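Blue-light-activated histidine kinase 2 (Erythrobacter litoralis HTCC2594, PDB 4R39) transfers phosphate from ATP to a protein histidine as a light-sensing kinase involved in bacterial virulence, its C-terminal histidine kinase portion being the part crystallised here. Local coordinates at residues 112-117 / 154-159; 166-171 / 208-213; 197-202 / 214-219. All coordinates share one frame; numbering follows the deposited sequence.

Contact 1: residues 112-117 / 154-159; sequences QADTVD and SSVMSG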
ATOM      1  N   GLN A 112       2.492  13.011  -5.573  1.00 24.25           N
ATOM      2  CA  GLN A 112       1.425  14.006  -5.547  1.00 24.90           C
ATOM      3  C   GLN A 112       0.171  13.427  -4.903  1.00 25.34           C
ATOM      4  O   GLN A 112      -0.647  12.816  -5.582  1.00 27.46           O
ATOM      5  CB  GLN A 112       1.104  14.465  -6.969  1.00 27.03           C
ATOM      6  CG  GLN A 112       0.030  15.541  -7.052  1.00 32.76           C
ATOM      7  CD  GLN A 112       0.535  16.895  -6.599  1.00 41.26           C
ATOM      8  OE1 GLN A 112       1.418  17.485  -7.229  1.00 44.66           O
ATOM      9  NE2 GLN A 112      -0.019  17.397  -5.499  1.00 43.35           N
ATOM     10  N   ALA A 113       0.016  13.636  -3.599  1.00 13.16           N
ATOM     11  CA  ALA A 113      -1.136  13.106  -2.868  1.00 15.92           C
ATOM     12  C   ALA A 113      -2.087  14.213  -2.401  1.00 13.86           C
ATOM     13  O   ALA A 113      -1.659  15.188  -1.788  1.00 17.10           O
ATOM     14  CB  ALA A 113      -0.666  12.276  -1.686  1.00 15.85           C
ATOM     15  N   ASP A 114      -3.374  14.056  -2.701  1.00 25.53           N
ATOM     16  CA  ASP A 114      -4.389  15.020  -2.283  1.00 23.32           C
ATOM     17  C   ASP A 114      -4.663  14.887  -0.795  1.00 25.01           C
ATOM     18  O   ASP A 114      -4.447  13.830  -0.203  1.00 24.34           O
ATOM     19  CB  ASP A 114      -5.708  14.805  -3.036  1.00 23.42           C
ATOM     20  CG  ASP A 114      -5.774  15.556  -4.364  1.00 30.63           C
ATOM     21  OD1 ASP A 114      -4.829  16.303  -4.701  1.00 31.46           O
ATOM     22  OD2 ASP A 114      -6.797  15.408  -5.068  1.00 29.27           O
ATOM     23  N   THR A 115      -5.153  15.966  -0.195  1.00 16.32           N
ATOM     24  CA  THR A 115      -5.601  15.927   1.188  1.00 15.26           C
ATOM     25  C   THR A 115      -7.006  15.347   1.236  1.00 16.20           C
ATOM     26  O   THR A 115      -7.940  15.909   0.670  1.00 18.99           O
ATOM     27  CB  THR A 115      -5.590  17.329   1.822  1.00 15.97           C
ATOM     28  OG1 THR A 115      -4.248  17.829   1.844  1.00 17.73           O
ATOM     29  CG2 THR A 115      -6.138  17.288   3.249  1.00 16.34           C
ATOM     30  N   VAL A 116      -7.144  14.205   1.898  1.00 17.83           N
ATOM     31  CA  VAL A 116      -8.445  13.584   2.076  1.00 17.51           C
ATOM     32  C   VAL A 116      -8.407  12.670   3.290  1.00 18.94           C
ATOM     33  O   VAL A 116      -7.446  11.927   3.489  1.00 18.63           O
ATOM     34  CB  VAL A 116      -8.890  12.797   0.814  1.00 18.30           C
ATOM     35  CG1 VAL A 116      -7.853  11.748   0.420  1.00 16.81           C
ATOM     36  CG2 VAL A 116     -10.264  12.159   1.030  1.00 18.37           C
ATOM     37  N   ASP A 117      -9.450  12.754   4.111  1.00 28.24           N
ATOM     38  CA  ASP A 117      -9.588  11.887   5.270  1.00 25.37           C
ATOM     39  C   ASP A 117     -10.430  10.671   4.914  1.00 28.52           C
ATOM     40  O   ASP A 117     -11.487  10.795   4.292  1.00 27.59           O
ATOM     41  CB  ASP A 117     -10.227  12.637   6.441  1.00 26.49           C
ATOM     42  CG  ASP A 117      -9.241  13.539   7.174  1.00 31.87           C
ATOM     43  OD1 ASP A 117      -8.019  13.428   6.933  1.00 28.27           O
ATOM     44  OD2 ASP A 117      -9.696  14.357   8.005  1.00 36.34           O
ATOM     45  N   SER A 154      -2.325  10.589  -6.207  1.00 13.93           N
ATOM     46  CA  SER A 154      -3.540  10.242  -5.492  1.00 14.05           C
ATOM     47  C   SER A 154      -4.467  11.437  -5.617  1.00 14.60           C
ATOM     48  O   SER A 154      -4.265  12.457  -4.955  1.00 15.44           O
ATOM     49  CB  SER A 154      -3.224   9.937  -4.027  1.00 14.17           C
ATOM     50  OG  SER A 154      -4.372   9.491  -3.330  1.00 17.14           O
ATOM     51  N   SER A 155      -5.470  11.313  -6.485  1.00 18.08           N
ATOM     52  CA  SER A 155      -6.328  12.437  -6.848  1.00 18.26           C
ATOM     53  C   SER A 155      -7.783  12.171  -6.524  1.00 19.27           C
ATOM     54  O   SER A 155      -8.341  11.152  -6.928  1.00 19.81           O
ATOM     55  CB  SER A 155      -6.228  12.716  -8.346  1.00 20.02           C
ATOM     56  OG  SER A 155      -4.881  12.866  -8.753  1.00 25.71           O
ATOM     57  N   VAL A 156      -8.407  13.096  -5.806  1.00 16.37           N
ATOM     58  CA  VAL A 156      -9.846  13.042  -5.621  1.00 16.85           C
ATOM     59  C   VAL A 156     -10.502  13.681  -6.834  1.00 17.60           C
ATOM     60  O   VAL A 156     -10.151  14.792  -7.230  1.00 18.20           O
ATOM     61  CB  VAL A 156     -10.293  13.748  -4.332  1.00 17.40           C
ATOM     62  CG1 VAL A 156     -11.820  13.781  -4.241  1.00 18.04           C
ATOM     63  CG2 VAL A 156      -9.697  13.043  -3.125  1.00 17.01           C
ATOM     64  N   MET A 157     -11.450  12.961  -7.419  1.00 20.85           N
ATOM     65  CA  MET A 157     -12.171  13.428  -8.591  1.00 24.02           C
ATOM     66  C   MET A 157     -13.620  13.680  -8.200  1.00 22.67           C
ATOM     67  O   MET A 157     -13.906  13.917  -7.028  1.00 24.38           O
ATOM     68  CB  MET A 157     -12.040  12.393  -9.704  1.00 22.18           C
ATOM     69  CG  MET A 157     -10.601  11.945  -9.843  1.00 24.16           C
ATOM     70  SD  MET A 157     -10.151  11.229 -11.427  1.00 25.88           S
ATOM     71  CE  MET A 157      -8.576  12.049 -11.632  1.00 32.58           C
ATOM     72  N   SER A 158     -14.534  13.648  -9.164  1.00 20.62           N
ATOM     73  CA  SER A 158     -15.935  13.909  -8.860  1.00 21.52           C
ATOM     74  C   SER A 158     -16.614  12.667  -8.295  1.00 22.82           C
ATOM     75  O   SER A 158     -16.211  11.542  -8.587  1.00 23.74           O
ATOM     76  CB  SER A 158     -16.684  14.406 -10.097  1.00 24.02           C
ATOM     77  OG  SER A 158     -16.538  13.507 -11.174  1.00 26.18           O
ATOM     78  N   GLY A 159     -17.637  12.886  -7.472  1.00 24.42           N
ATOM     79  CA  GLY A 159     -18.383  11.798  -6.868  1.00 24.88           C
ATOM     80  C   GLY A 159     -17.589  11.018  -5.836  1.00 24.42           C
ATOM     81  O   GLY A 159     -17.799   9.818  -5.666  1.00 23.47           O
TER
HETATM   82  O   HOH W   1      -4.289  10.949  -0.953  1.00 19.75           O
HETATM   83  O   HOH W   2      -3.367  14.532  -6.657  1.00 21.96           O
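Asp114 and Ser154 meet at the end of the parallel pairing between edge strand 107-113 and strand 148-156 in the mixed sheet of the Bergerat-type ATP-binding domain. Two backbone bonds bracket Ala113: Ser154 N donates to Gln112 O at 2.9 Å, and Asp114 N donates to Ser154 O, lying in its carbonyl plane. Past Ala113, residues 114-117 leave the sheet, and the side chain of Asp114 takes over as acceptor. Its CG stands anti to the carbonyl carbon (chi1 -87°), which carries the carboxylate across to the other strand, where OD2 accepts from Val156 N at 2.9 Å. This N-H reaches the anti side of OD2, 29° out of the carboxylate plane, in a nearly straight bond (165° at the hydrogen). Ser154 O has a possible second donor, a water with more acceptors in reach than protons that is also hydrogen-bonded to Ser155 OG. Another water donates to Asp114 O and is hydrogen-bonded to Ser154 OG, joining the buried serine to the departing segment. Ser155 uses its backbone in the other direction, toward Arg163 of the next strand. Beyond the polar groups, Val116 touches Val156 through a single apolar approach, CB to CG2 at 4.0 Å.

Contact 2: residues 166-171 / 208-213; sequences VEDDGR and TGTIVN. With ANP (phosphoaminophosphonic acid-adenylate ester), chain F.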
ATOM      1  N   VAL A 166       0.303   4.720 -10.227  1.00 13.89           N
ATOM      2  CA  VAL A 166       1.751   4.544 -10.160  1.00 13.68           C
ATOM      3  C   VAL A 166       2.276   4.317 -11.573  1.00 14.22           C
ATOM      4  O   VAL A 166       1.856   3.390 -12.255  1.00 14.91           O
ATOM      5  CB  VAL A 166       2.149   3.390  -9.223  1.00 13.73           C
ATOM      6  CG1 VAL A 166       3.655   3.140  -9.279  1.00 13.71           C
ATOM      7  CG2 VAL A 166       1.713   3.706  -7.797  1.00 13.48           C
ATOM      8  N   GLU A 167       3.196   5.178 -11.993  1.00 26.56           N
ATOM      9  CA  GLU A 167       3.644   5.268 -13.379  1.00 27.53           C
ATOM     10  C   GLU A 167       5.150   5.016 -13.497  1.00 30.28           C
ATOM     11  O   GLU A 167       5.922   5.630 -12.777  1.00 30.24           O
ATOM     12  CB  GLU A 167       3.358   6.685 -13.888  1.00 29.04           C
ATOM     13  CG  GLU A 167       2.189   6.840 -14.851  1.00 36.14           C
ATOM     14  CD  GLU A 167       2.169   8.206 -15.523  1.00 44.08           C
ATOM     15  OE1 GLU A 167       3.182   8.936 -15.421  1.00 42.19           O
ATOM     16  OE2 GLU A 167       1.144   8.550 -16.157  1.00 46.76           O
ATOM     17  N   ASP A 168       5.562   4.132 -14.406  1.00 20.26           N
ATOM     18  CA  ASP A 168       6.979   3.951 -14.753  1.00 22.93           C
ATOM     19  C   ASP A 168       7.250   4.424 -16.163  1.00 24.07           C
ATOM     20  O   ASP A 168       6.345   4.456 -16.991  1.00 22.79           O
ATOM     21  CB  ASP A 168       7.368   2.475 -14.797  1.00 28.94           C
ATOM     22  CG  ASP A 168       7.220   1.793 -13.490  1.00 26.08           C
ATOM     23  OD1 ASP A 168       7.556   2.422 -12.472  1.00 32.99           O
ATOM     24  OD2 ASP A 168       6.780   0.624 -13.492  1.00 22.25           O
ATOM     25  N   ASP A 169       8.513   4.724 -16.446  1.00 21.43           N
ATOM     26  CA  ASP A 169       8.972   4.844 -17.824  1.00 22.39           C
ATOM     27  C   ASP A 169       9.973   3.732 -18.135  1.00 23.99           C
ATOM     28  O   ASP A 169      10.693   3.781 -19.132  1.00 28.26           O
ATOM     29  CB  ASP A 169       9.596   6.216 -18.075  1.00 21.71           C
ATOM     30  CG  ASP A 169      10.917   6.408 -17.354  1.00 22.81           C
ATOM     31  OD1 ASP A 169      11.230   5.635 -16.422  1.00 22.47           O
ATOM     32  OD2 ASP A 169      11.641   7.358 -17.717  1.00 25.71           O
ATOM     33  N   GLY A 170       9.996   2.719 -17.277  1.00 24.95           N
ATOM     34  CA  GLY A 170      11.010   1.688 -17.344  1.00 27.28           C
ATOM     35  C   GLY A 170      10.693   0.494 -18.221  1.00 29.47           C
ATOM     36  O   GLY A 170      10.165   0.609 -19.326  1.00 31.64           O
ATOM     37  N   ARG A 171      11.011  -0.669 -17.678  1.00 33.10           N
ATOM     38  CA  ARG A 171      11.197  -1.890 -18.443  1.00 36.38           C
ATOM     39  C   ARG A 171       9.887  -2.523 -18.908  1.00 35.71           C
ATOM     40  O   ARG A 171       9.839  -3.161 -19.960  1.00 37.80           O
ATOM     41  CB  ARG A 171      11.995  -2.836 -17.549  1.00 37.17           C
ATOM     42  CG  ARG A 171      12.053  -4.285 -17.918  1.00 37.99           C
ATOM     43  CD  ARG A 171      12.582  -5.018 -16.703  1.00 42.23           C
ATOM     44  NE  ARG A 171      12.899  -6.414 -16.962  1.00 47.46           N
ATOM     45  CZ  ARG A 171      13.957  -6.817 -17.654  1.00 49.98           C
ATOM     46  NH1 ARG A 171      14.790  -5.926 -18.176  1.00 51.33           N
ATOM     47  NH2 ARG A 171      14.175  -8.109 -17.834  1.00 56.39           N
ATOM     48  N   THR A 208       8.027   1.209 -22.713  1.00 31.95           N
ATOM     49  CA  THR A 208       7.862   2.594 -22.311  1.00 28.35           C
ATOM     50  C   THR A 208       7.377   2.642 -20.864  1.00 26.62           C
ATOM     51  O   THR A 208       7.318   3.712 -20.266  1.00 27.91           O
ATOM     52  CB  THR A 208       6.868   3.326 -23.224  1.00 30.22           C
ATOM     53  OG1 THR A 208       5.802   2.437 -23.592  1.00 27.72           O
ATOM     54  CG2 THR A 208       7.574   3.825 -24.477  1.00 23.65           C
ATOM     55  N   GLY A 209       7.020   1.480 -20.316  1.00 20.30           N
ATOM     56  CA  GLY A 209       6.789   1.339 -18.888  1.00 19.32           C
ATOM     57  C   GLY A 209       5.496   0.659 -18.467  1.00 19.11           C
ATOM     58  O   GLY A 209       4.751   0.114 -19.280  1.00 19.81           O
ATOM     59  N   THR A 210       5.249   0.711 -17.161  1.00 22.05           N
ATOM     60  CA  THR A 210       4.053   0.158 -16.541  1.00 21.06           C
ATOM     61  C   THR A 210       3.217   1.272 -15.912  1.00 20.09           C
ATOM     62  O   THR A 210       3.722   2.048 -15.103  1.00 19.10           O
ATOM     63  CB  THR A 210       4.435  -0.812 -15.415  1.00 18.83           C
ATOM     64  OG1 THR A 210       5.405  -1.751 -15.898  1.00 23.28           O
ATOM     65  CG2 THR A 210       3.215  -1.549 -14.890  1.00 18.17           C
ATOM     66  N   ILE A 211       1.943   1.345 -16.277  1.00 17.40           N
ATOM     67  CA  ILE A 211       1.015   2.270 -15.633  1.00 16.79           C
ATOM     68  C   ILE A 211      -0.085   1.508 -14.918  1.00 17.19           C
ATOM     69  O   ILE A 211      -0.842   0.773 -15.545  1.00 21.29           O
ATOM     70  CB  ILE A 211       0.353   3.215 -16.641  1.00 18.00           C
ATOM     71  CG1 ILE A 211       1.423   3.979 -17.424  1.00 17.16           C
ATOM     72  CG2 ILE A 211      -0.602   4.167 -15.915  1.00 16.60           C
ATOM     73  CD1 ILE A 211       0.859   4.914 -18.471  1.00 18.67           C
ATOM     74  N   VAL A 212      -0.176   1.710 -13.608  1.00 16.22           N
ATOM     75  CA  VAL A 212      -1.219   1.097 -12.795  1.00 16.32           C
ATOM     76  C   VAL A 212      -2.178   2.168 -12.292  1.00 16.03           C
ATOM     77  O   VAL A 212      -1.747   3.192 -11.770  1.00 15.45           O
ATOM     78  CB  VAL A 212      -0.622   0.364 -11.589  1.00 16.02           C
ATOM     79  CG1 VAL A 212      -1.711  -0.363 -10.816  1.00 16.28           C
ATOM     80  CG2 VAL A 212       0.455  -0.607 -12.049  1.00 16.37           C
ATOM     81  N   ASN A 213      -3.474   1.919 -12.454  1.00 16.74           N
ATOM     82  CA  ASN A 213      -4.511   2.839 -12.001  1.00 16.71           C
ATOM     83  C   ASN A 213      -5.563   2.124 -11.185  1.00 17.11           C
ATOM     84  O   ASN A 213      -6.165   1.163 -11.652  1.00 19.54           O
ATOM     85  CB  ASN A 213      -5.190   3.511 -13.191  1.00 17.24           C
ATOM     86  CG  ASN A 213      -4.374   4.643 -13.757  1.00 17.74           C
ATOM     87  OD1 ASN A 213      -4.317   5.729 -13.181  1.00 22.08           O
ATOM     88  ND2 ASN A 213      -3.741   4.405 -14.898  1.00 19.50           N
TER
HETATM   89  PG  ANP F 402       6.808  -9.641  -3.763  1.00 19.58           P
HETATM   90  O1G ANP F 402       6.039 -10.637  -2.961  1.00 14.88           O
HETATM   91  O2G ANP F 402       5.824  -8.579  -4.380  1.00  5.29           O
HETATM   92  O3G ANP F 402       7.828  -8.899  -2.812  1.00 10.89           O
HETATM   93  PB  ANP F 402       7.259  -9.856  -6.529  1.00  9.76           P
HETATM   94  O1B ANP F 402       8.223 -10.410  -7.523  1.00 19.96           O
HETATM   95  O2B ANP F 402       7.368  -8.299  -6.553  1.00  6.30           O
HETATM   96  N3B ANP F 402       7.637 -10.447  -5.002  1.00 12.41           N
HETATM   97  PA  ANP F 402       4.765  -9.343  -7.588  1.00 16.03           P
HETATM   98  O1A ANP F 402       4.616  -8.082  -6.830  1.00 16.50           O
HETATM   99  O2A ANP F 402       3.462 -10.132  -7.743  1.00 10.05           O
HETATM  100  O3A ANP F 402       5.810 -10.322  -6.892  1.00 15.11           O
HETATM  101  O5' ANP F 402       5.381  -9.017  -8.999  1.00 16.88           O
HETATM  102  C5' ANP F 402       5.232  -9.964 -10.068  1.00 14.26           C
HETATM  103  C4' ANP F 402       6.333  -9.771 -11.080  1.00  3.78           C
HETATM  104  O4' ANP F 402       5.925  -8.789 -12.054  1.00 10.32           O
HETATM  105  C3' ANP F 402       7.667  -9.261 -10.546  1.00  9.84           C
HETATM  106  O3' ANP F 402       8.468 -10.336 -10.068  1.00 24.62           O
HETATM  107  C2' ANP F 402       8.282  -8.605 -11.780  1.00 18.27           C
HETATM  108  O2' ANP F 402       8.954  -9.559 -12.594  1.00 27.28           O
HETATM  109  C1' ANP F 402       7.047  -8.054 -12.508  1.00 15.96           C
HETATM  110  N9  ANP F 402       6.783  -6.638 -12.274  1.00 20.31           N
HETATM  111  C8  ANP F 402       5.943  -6.098 -11.334  1.00 12.57           C
HETATM  112  N7  ANP F 402       5.885  -4.790 -11.358  1.00 13.34           N
HETATM  113  C5  ANP F 402       6.749  -4.442 -12.387  1.00 13.91           C
HETATM  114  C6  ANP F 402       7.133  -3.198 -12.923  1.00 15.49           C
HETATM  115  N6  ANP F 402       6.681  -2.024 -12.476  1.00 22.58           N
HETATM  116  N1  ANP F 402       8.010  -3.203 -13.951  1.00 17.25           N
HETATM  117  C2  ANP F 402       8.466  -4.376 -14.403  1.00 16.09           C
HETATM  118  N3  ANP F 402       8.174  -5.607 -13.978  1.00 17.65           N
HETATM  119  C4  ANP F 402       7.304  -5.572 -12.962  1.00 17.24           C
HETATM  120  O   HOH W   3       4.333   1.278 -12.296  1.00 12.21           O
HETATM  121  O   HOH W   4       8.098  -1.243 -15.886  1.00 18.12           O
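The adenine end of the nucleotide pocket is built beside the antiparallel pairing of strands 161-168 and 211-217, with Asp168 and Thr210 as neighbours. Asp168 OD2 accepts from N6 of the bound ATP analogue at 2.8 Å, with 154° at the hydrogen. Thr210 lies alongside, pointing the same way: its CB comes 3.4 Å from Asp168 OD2, and OG1 faces the adenine at 3.6 Å from N1. A water hydrogen-bonded to Thr210 OG1 donates weakly to Asp168 OD2, while a second water can donate to Thr210 O and, weakly, to Asp168 OD2. Recognition of the adenine amino group by an aspartate is a hallmark of the Bergerat fold. Behind it, Val166 and Val212 form a hydrogen-bonded pair, with Val212 N to Val166 O at 3.0 Å and almost straight, and Asp168 N donates to Thr210 O. On the face away from the nucleotide, Glu167 runs beside Ile211, its CG 3.9 Å from CG1 and 4.0 Å from CG2, its carboxylate salt-bridged to Arg153. Past Asp168 the segments can stay close, since Gly209 has no side chain to press on Asp168 O, and Asp169 CA makes a CH...O contact of 3.2 Å with Thr208 O.

Contact 3: residues 197-202 / 214-219; sequences LGAELN and IDIPLS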
ATOM      1  N   LEU A 197     -11.770  -2.815  -1.264  1.00 31.57           N
ATOM      2  CA  LEU A 197     -12.002  -1.386  -1.442  1.00 31.61           C
ATOM      3  C   LEU A 197     -13.179  -1.107  -2.368  1.00 31.29           C
ATOM      4  O   LEU A 197     -13.608   0.037  -2.506  1.00 32.40           O
ATOM      5  CB  LEU A 197     -10.751  -0.730  -2.026  1.00 25.89           C
ATOM      6  CG  LEU A 197      -9.631  -0.400  -1.049  1.00 23.36           C
ATOM      7  CD1 LEU A 197      -8.351  -0.108  -1.808  1.00 23.64           C
ATOM      8  CD2 LEU A 197     -10.030   0.787  -0.195  1.00 24.47           C
ATOM      9  N   GLY A 198     -13.692  -2.153  -3.005  1.00 22.81           N
ATOM     10  CA  GLY A 198     -14.717  -1.991  -4.018  1.00 23.71           C
ATOM     11  C   GLY A 198     -14.164  -1.227  -5.206  1.00 22.96           C
ATOM     12  O   GLY A 198     -14.900  -0.525  -5.903  1.00 23.49           O
ATOM     13  N   ALA A 199     -12.859  -1.374  -5.430  1.00 21.86           N
ATOM     14  CA  ALA A 199     -12.139  -0.587  -6.427  1.00 21.07           C
ATOM     15  C   ALA A 199     -11.973  -1.328  -7.749  1.00 21.39           C
ATOM     16  O   ALA A 199     -12.323  -2.500  -7.864  1.00 22.17           O
ATOM     17  CB  ALA A 199     -10.775  -0.202  -5.885  1.00 19.82           C
ATOM     18  N   GLU A 200     -11.431  -0.624  -8.738  1.00 35.25           N
ATOM     19  CA  GLU A 200     -11.116  -1.193 -10.042  1.00 34.74           C
ATOM     20  C   GLU A 200      -9.641  -0.951 -10.309  1.00 35.68           C
ATOM     21  O   GLU A 200      -9.177   0.176 -10.202  1.00 34.28           O
ATOM     22  CB  GLU A 200     -11.923  -0.507 -11.144  1.00 40.10           C
ATOM     23  CG  GLU A 200     -13.413  -0.342 -10.854  1.00 49.23           C
ATOM     24  CD  GLU A 200     -14.236  -1.570 -11.203  1.00 52.17           C
ATOM     25  OE1 GLU A 200     -13.813  -2.355 -12.082  1.00 51.08           O
ATOM     26  OE2 GLU A 200     -15.315  -1.745 -10.597  1.00 56.39           O
ATOM     27  N   LEU A 201      -8.912  -2.007 -10.657  1.00 28.18           N
ATOM     28  CA  LEU A 201      -7.499  -1.886 -11.001  1.00 22.37           C
ATOM     29  C   LEU A 201      -7.310  -2.128 -12.495  1.00 22.38           C
ATOM     30  O   LEU A 201      -7.988  -2.969 -13.085  1.00 27.34           O
ATOM     31  CB  LEU A 201      -6.668  -2.882 -10.189  1.00 21.97           C
ATOM     32  CG  LEU A 201      -5.144  -2.736 -10.258  1.00 21.05           C
ATOM     33  CD1 LEU A 201      -4.513  -3.207  -8.955  1.00 20.60           C
ATOM     34  CD2 LEU A 201      -4.562  -3.514 -11.431  1.00 22.38           C
ATOM     35  N   ASN A 202      -6.395  -1.374 -13.096  1.00 25.49           N
ATOM     36  CA  ASN A 202      -6.047  -1.528 -14.506  1.00 23.70           C
ATOM     37  C   ASN A 202      -4.544  -1.390 -14.698  1.00 22.85           C
ATOM     38  O   ASN A 202      -3.886  -0.693 -13.936  1.00 26.05           O
ATOM     39  CB  ASN A 202      -6.766  -0.485 -15.359  1.00 27.79           C
ATOM     40  CG  ASN A 202      -8.244  -0.778 -15.518  1.00 35.20           C
ATOM     41  OD1 ASN A 202      -8.636  -1.663 -16.285  1.00 36.88           O
ATOM     42  ND2 ASN A 202      -9.076  -0.024 -14.807  1.00 37.18           N
ATOM     43  N   ILE A 214      -5.778   2.598  -9.964  1.00 16.59           N
ATOM     44  CA  ILE A 214      -6.830   2.072  -9.109  1.00 17.08           C
ATOM     45  C   ILE A 214      -7.859   3.165  -8.891  1.00 17.34           C
ATOM     46  O   ILE A 214      -7.530   4.230  -8.379  1.00 19.08           O
ATOM     47  CB  ILE A 214      -6.300   1.604  -7.743  1.00 16.68           C
ATOM     48  CG1 ILE A 214      -5.165   0.595  -7.921  1.00 17.63           C
ATOM     49  CG2 ILE A 214      -7.415   0.957  -6.936  1.00 17.36           C
ATOM     50  CD1 ILE A 214      -3.803   1.219  -8.115  1.00 18.41           C
ATOM     51  N   ASP A 215      -9.093   2.903  -9.301  1.00 22.24           N
ATOM     52  CA  ASP A 215     -10.199   3.816  -9.041  1.00 24.24           C
ATOM     53  C   ASP A 215     -10.965   3.324  -7.818  1.00 24.08           C
ATOM     54  O   ASP A 215     -11.457   2.194  -7.803  1.00 28.55           O
ATOM     55  CB  ASP A 215     -11.121   3.917 -10.262  1.00 26.04           C
ATOM     56  CG  ASP A 215     -10.614   4.912 -11.304  1.00 29.39           C
ATOM     57  OD1 ASP A 215     -10.049   5.959 -10.917  1.00 28.39           O
ATOM     58  OD2 ASP A 215     -10.787   4.650 -12.515  1.00 27.28           O
ATOM     59  N   ILE A 216     -11.063   4.179  -6.801  1.00 19.06           N
ATOM     60  CA  ILE A 216     -11.626   3.790  -5.508  1.00 19.50           C
ATOM     61  C   ILE A 216     -12.836   4.652  -5.142  1.00 20.38           C
ATOM     62  O   ILE A 216     -12.750   5.879  -5.177  1.00 20.18           O
ATOM     63  CB  ILE A 216     -10.567   3.916  -4.396  1.00 18.67           C
ATOM     64  CG1 ILE A 216      -9.343   3.059  -4.738  1.00 17.94           C
ATOM     65  CG2 ILE A 216     -11.150   3.496  -3.052  1.00 19.25           C
ATOM     66  CD1 ILE A 216      -8.087   3.452  -3.997  1.00 17.08           C
ATOM     67  N   PRO A 217     -13.972   4.022  -4.782  1.00 29.15           N
ATOM     68  CA  PRO A 217     -15.132   4.837  -4.407  1.00 25.44           C
ATOM     69  C   PRO A 217     -15.159   5.152  -2.910  1.00 26.10           C
ATOM     70  O   PRO A 217     -15.583   4.317  -2.111  1.00 28.39           O
ATOM     71  CB  PRO A 217     -16.325   3.951  -4.793  1.00 26.12           C
ATOM     72  CG  PRO A 217     -15.755   2.565  -5.065  1.00 29.59           C
ATOM     73  CD  PRO A 217     -14.298   2.586  -4.724  1.00 28.34           C
ATOM     74  N   LEU A 218     -14.706   6.345  -2.538  1.00 24.01           N
ATOM     75  CA  LEU A 218     -14.696   6.751  -1.136  1.00 22.38           C
ATOM     76  C   LEU A 218     -16.118   6.907  -0.598  1.00 24.63           C
ATOM     77  O   LEU A 218     -16.343   6.818   0.610  1.00 26.91           O
ATOM     78  CB  LEU A 218     -13.924   8.059  -0.953  1.00 21.71           C
ATOM     79  CG  LEU A 218     -12.472   8.096  -1.444  1.00 20.31           C
ATOM     80  CD1 LEU A 218     -11.914   9.504  -1.300  1.00 19.97           C
ATOM     81  CD2 LEU A 218     -11.596   7.099  -0.696  1.00 19.73           C
ATOM     82  N   SER A 219     -17.077   7.141  -1.491  1.00 27.80           N
ATOM     83  CA  SER A 219     -18.476   7.281  -1.088  1.00 31.58           C
ATOM     84  C   SER A 219     -19.045   5.959  -0.574  1.00 31.94           C
ATOM     85  O   SER A 219     -19.937   5.949   0.274  1.00 35.38           O
ATOM     86  CB  SER A 219     -19.330   7.792  -2.255  1.00 29.65           C
ATOM     87  OG  SER A 219     -19.412   6.833  -3.298  1.00 31.71           O
TER
HETATM   88  O   HOH W   5      -8.963   2.022 -13.096  1.00 26.98           O
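With CG1 anti to the carbonyl carbon (chi1 -54°) and CG2 anti to the backbone N, Ile214 spreads its two branches toward different residues of the facing segment. CG1 runs alongside Leu201, pointing the same way and approaching CD1 to 4.0 Å, while CG2 touches Ala199 CB at 3.7 Å. Ile216 repeats the first torsion, which brings its CG1 to Ala199 CB as well, so that both isoleucines meet this one methyl. The residues belong to the beta hairpin of strands 200-204 and 211-217, whose first strand forms an edge of the Bergerat-fold sheet. Its antiparallel register is set by Glu200 and Asp215, a hydrogen-bonded pair: Glu200 N donates to Asp215 O and Asp215 N returns a bond to Glu200 O at 2.9 Å, each donor lying in the plane of the carbonyl it meets. Glu200 O also receives a CH...O contact from Ile214 CA. On the Glu200 face, the carboxylate of Asp215 reaches across to Arg163 of strand 161-168 in a salt bridge, and a water accepts from Asn202 ND2 and can donate, over a longer distance, to Asp215 OD2. The apolar face is covered by helices: Leu201 packs on Val190 and Val194 of helix 185-196, and Ile216 on Ile126 of helix 120-140. Helix 185-196 ends in a Schellman motif, with Gly198 at positive phi (65°), and the turn brings Leu197 aslant across Ile216, CD2 meeting CG2 at 4.1 Å. The proline ring of Pro217 closes this end, its CG resting 3.3 Å from Gly198 O.

All three contacts lie in one mixed sheet, in the strand order 107-113, 148-156, 161-168, 211-217, 200-204. Contact 2 sits at the nucleotide. Contact 3 shares strand 211-217 with it but is centred 19 Å further along; Asn213 O and Asn202 N, 2.9 Å apart, probably form a hydrogen bond that continues the pairing from one to the other. The side chain of Leu201 in contact 3 is about 11 Å from the ATP analogue. Contact 1, its centre 21 Å from that of contact 2, does not touch it, the nearest atoms being about 8 Å apart. It does meet contact 3, where Val116 CG2 packs against Leu218 CD1 at 3.9 Å.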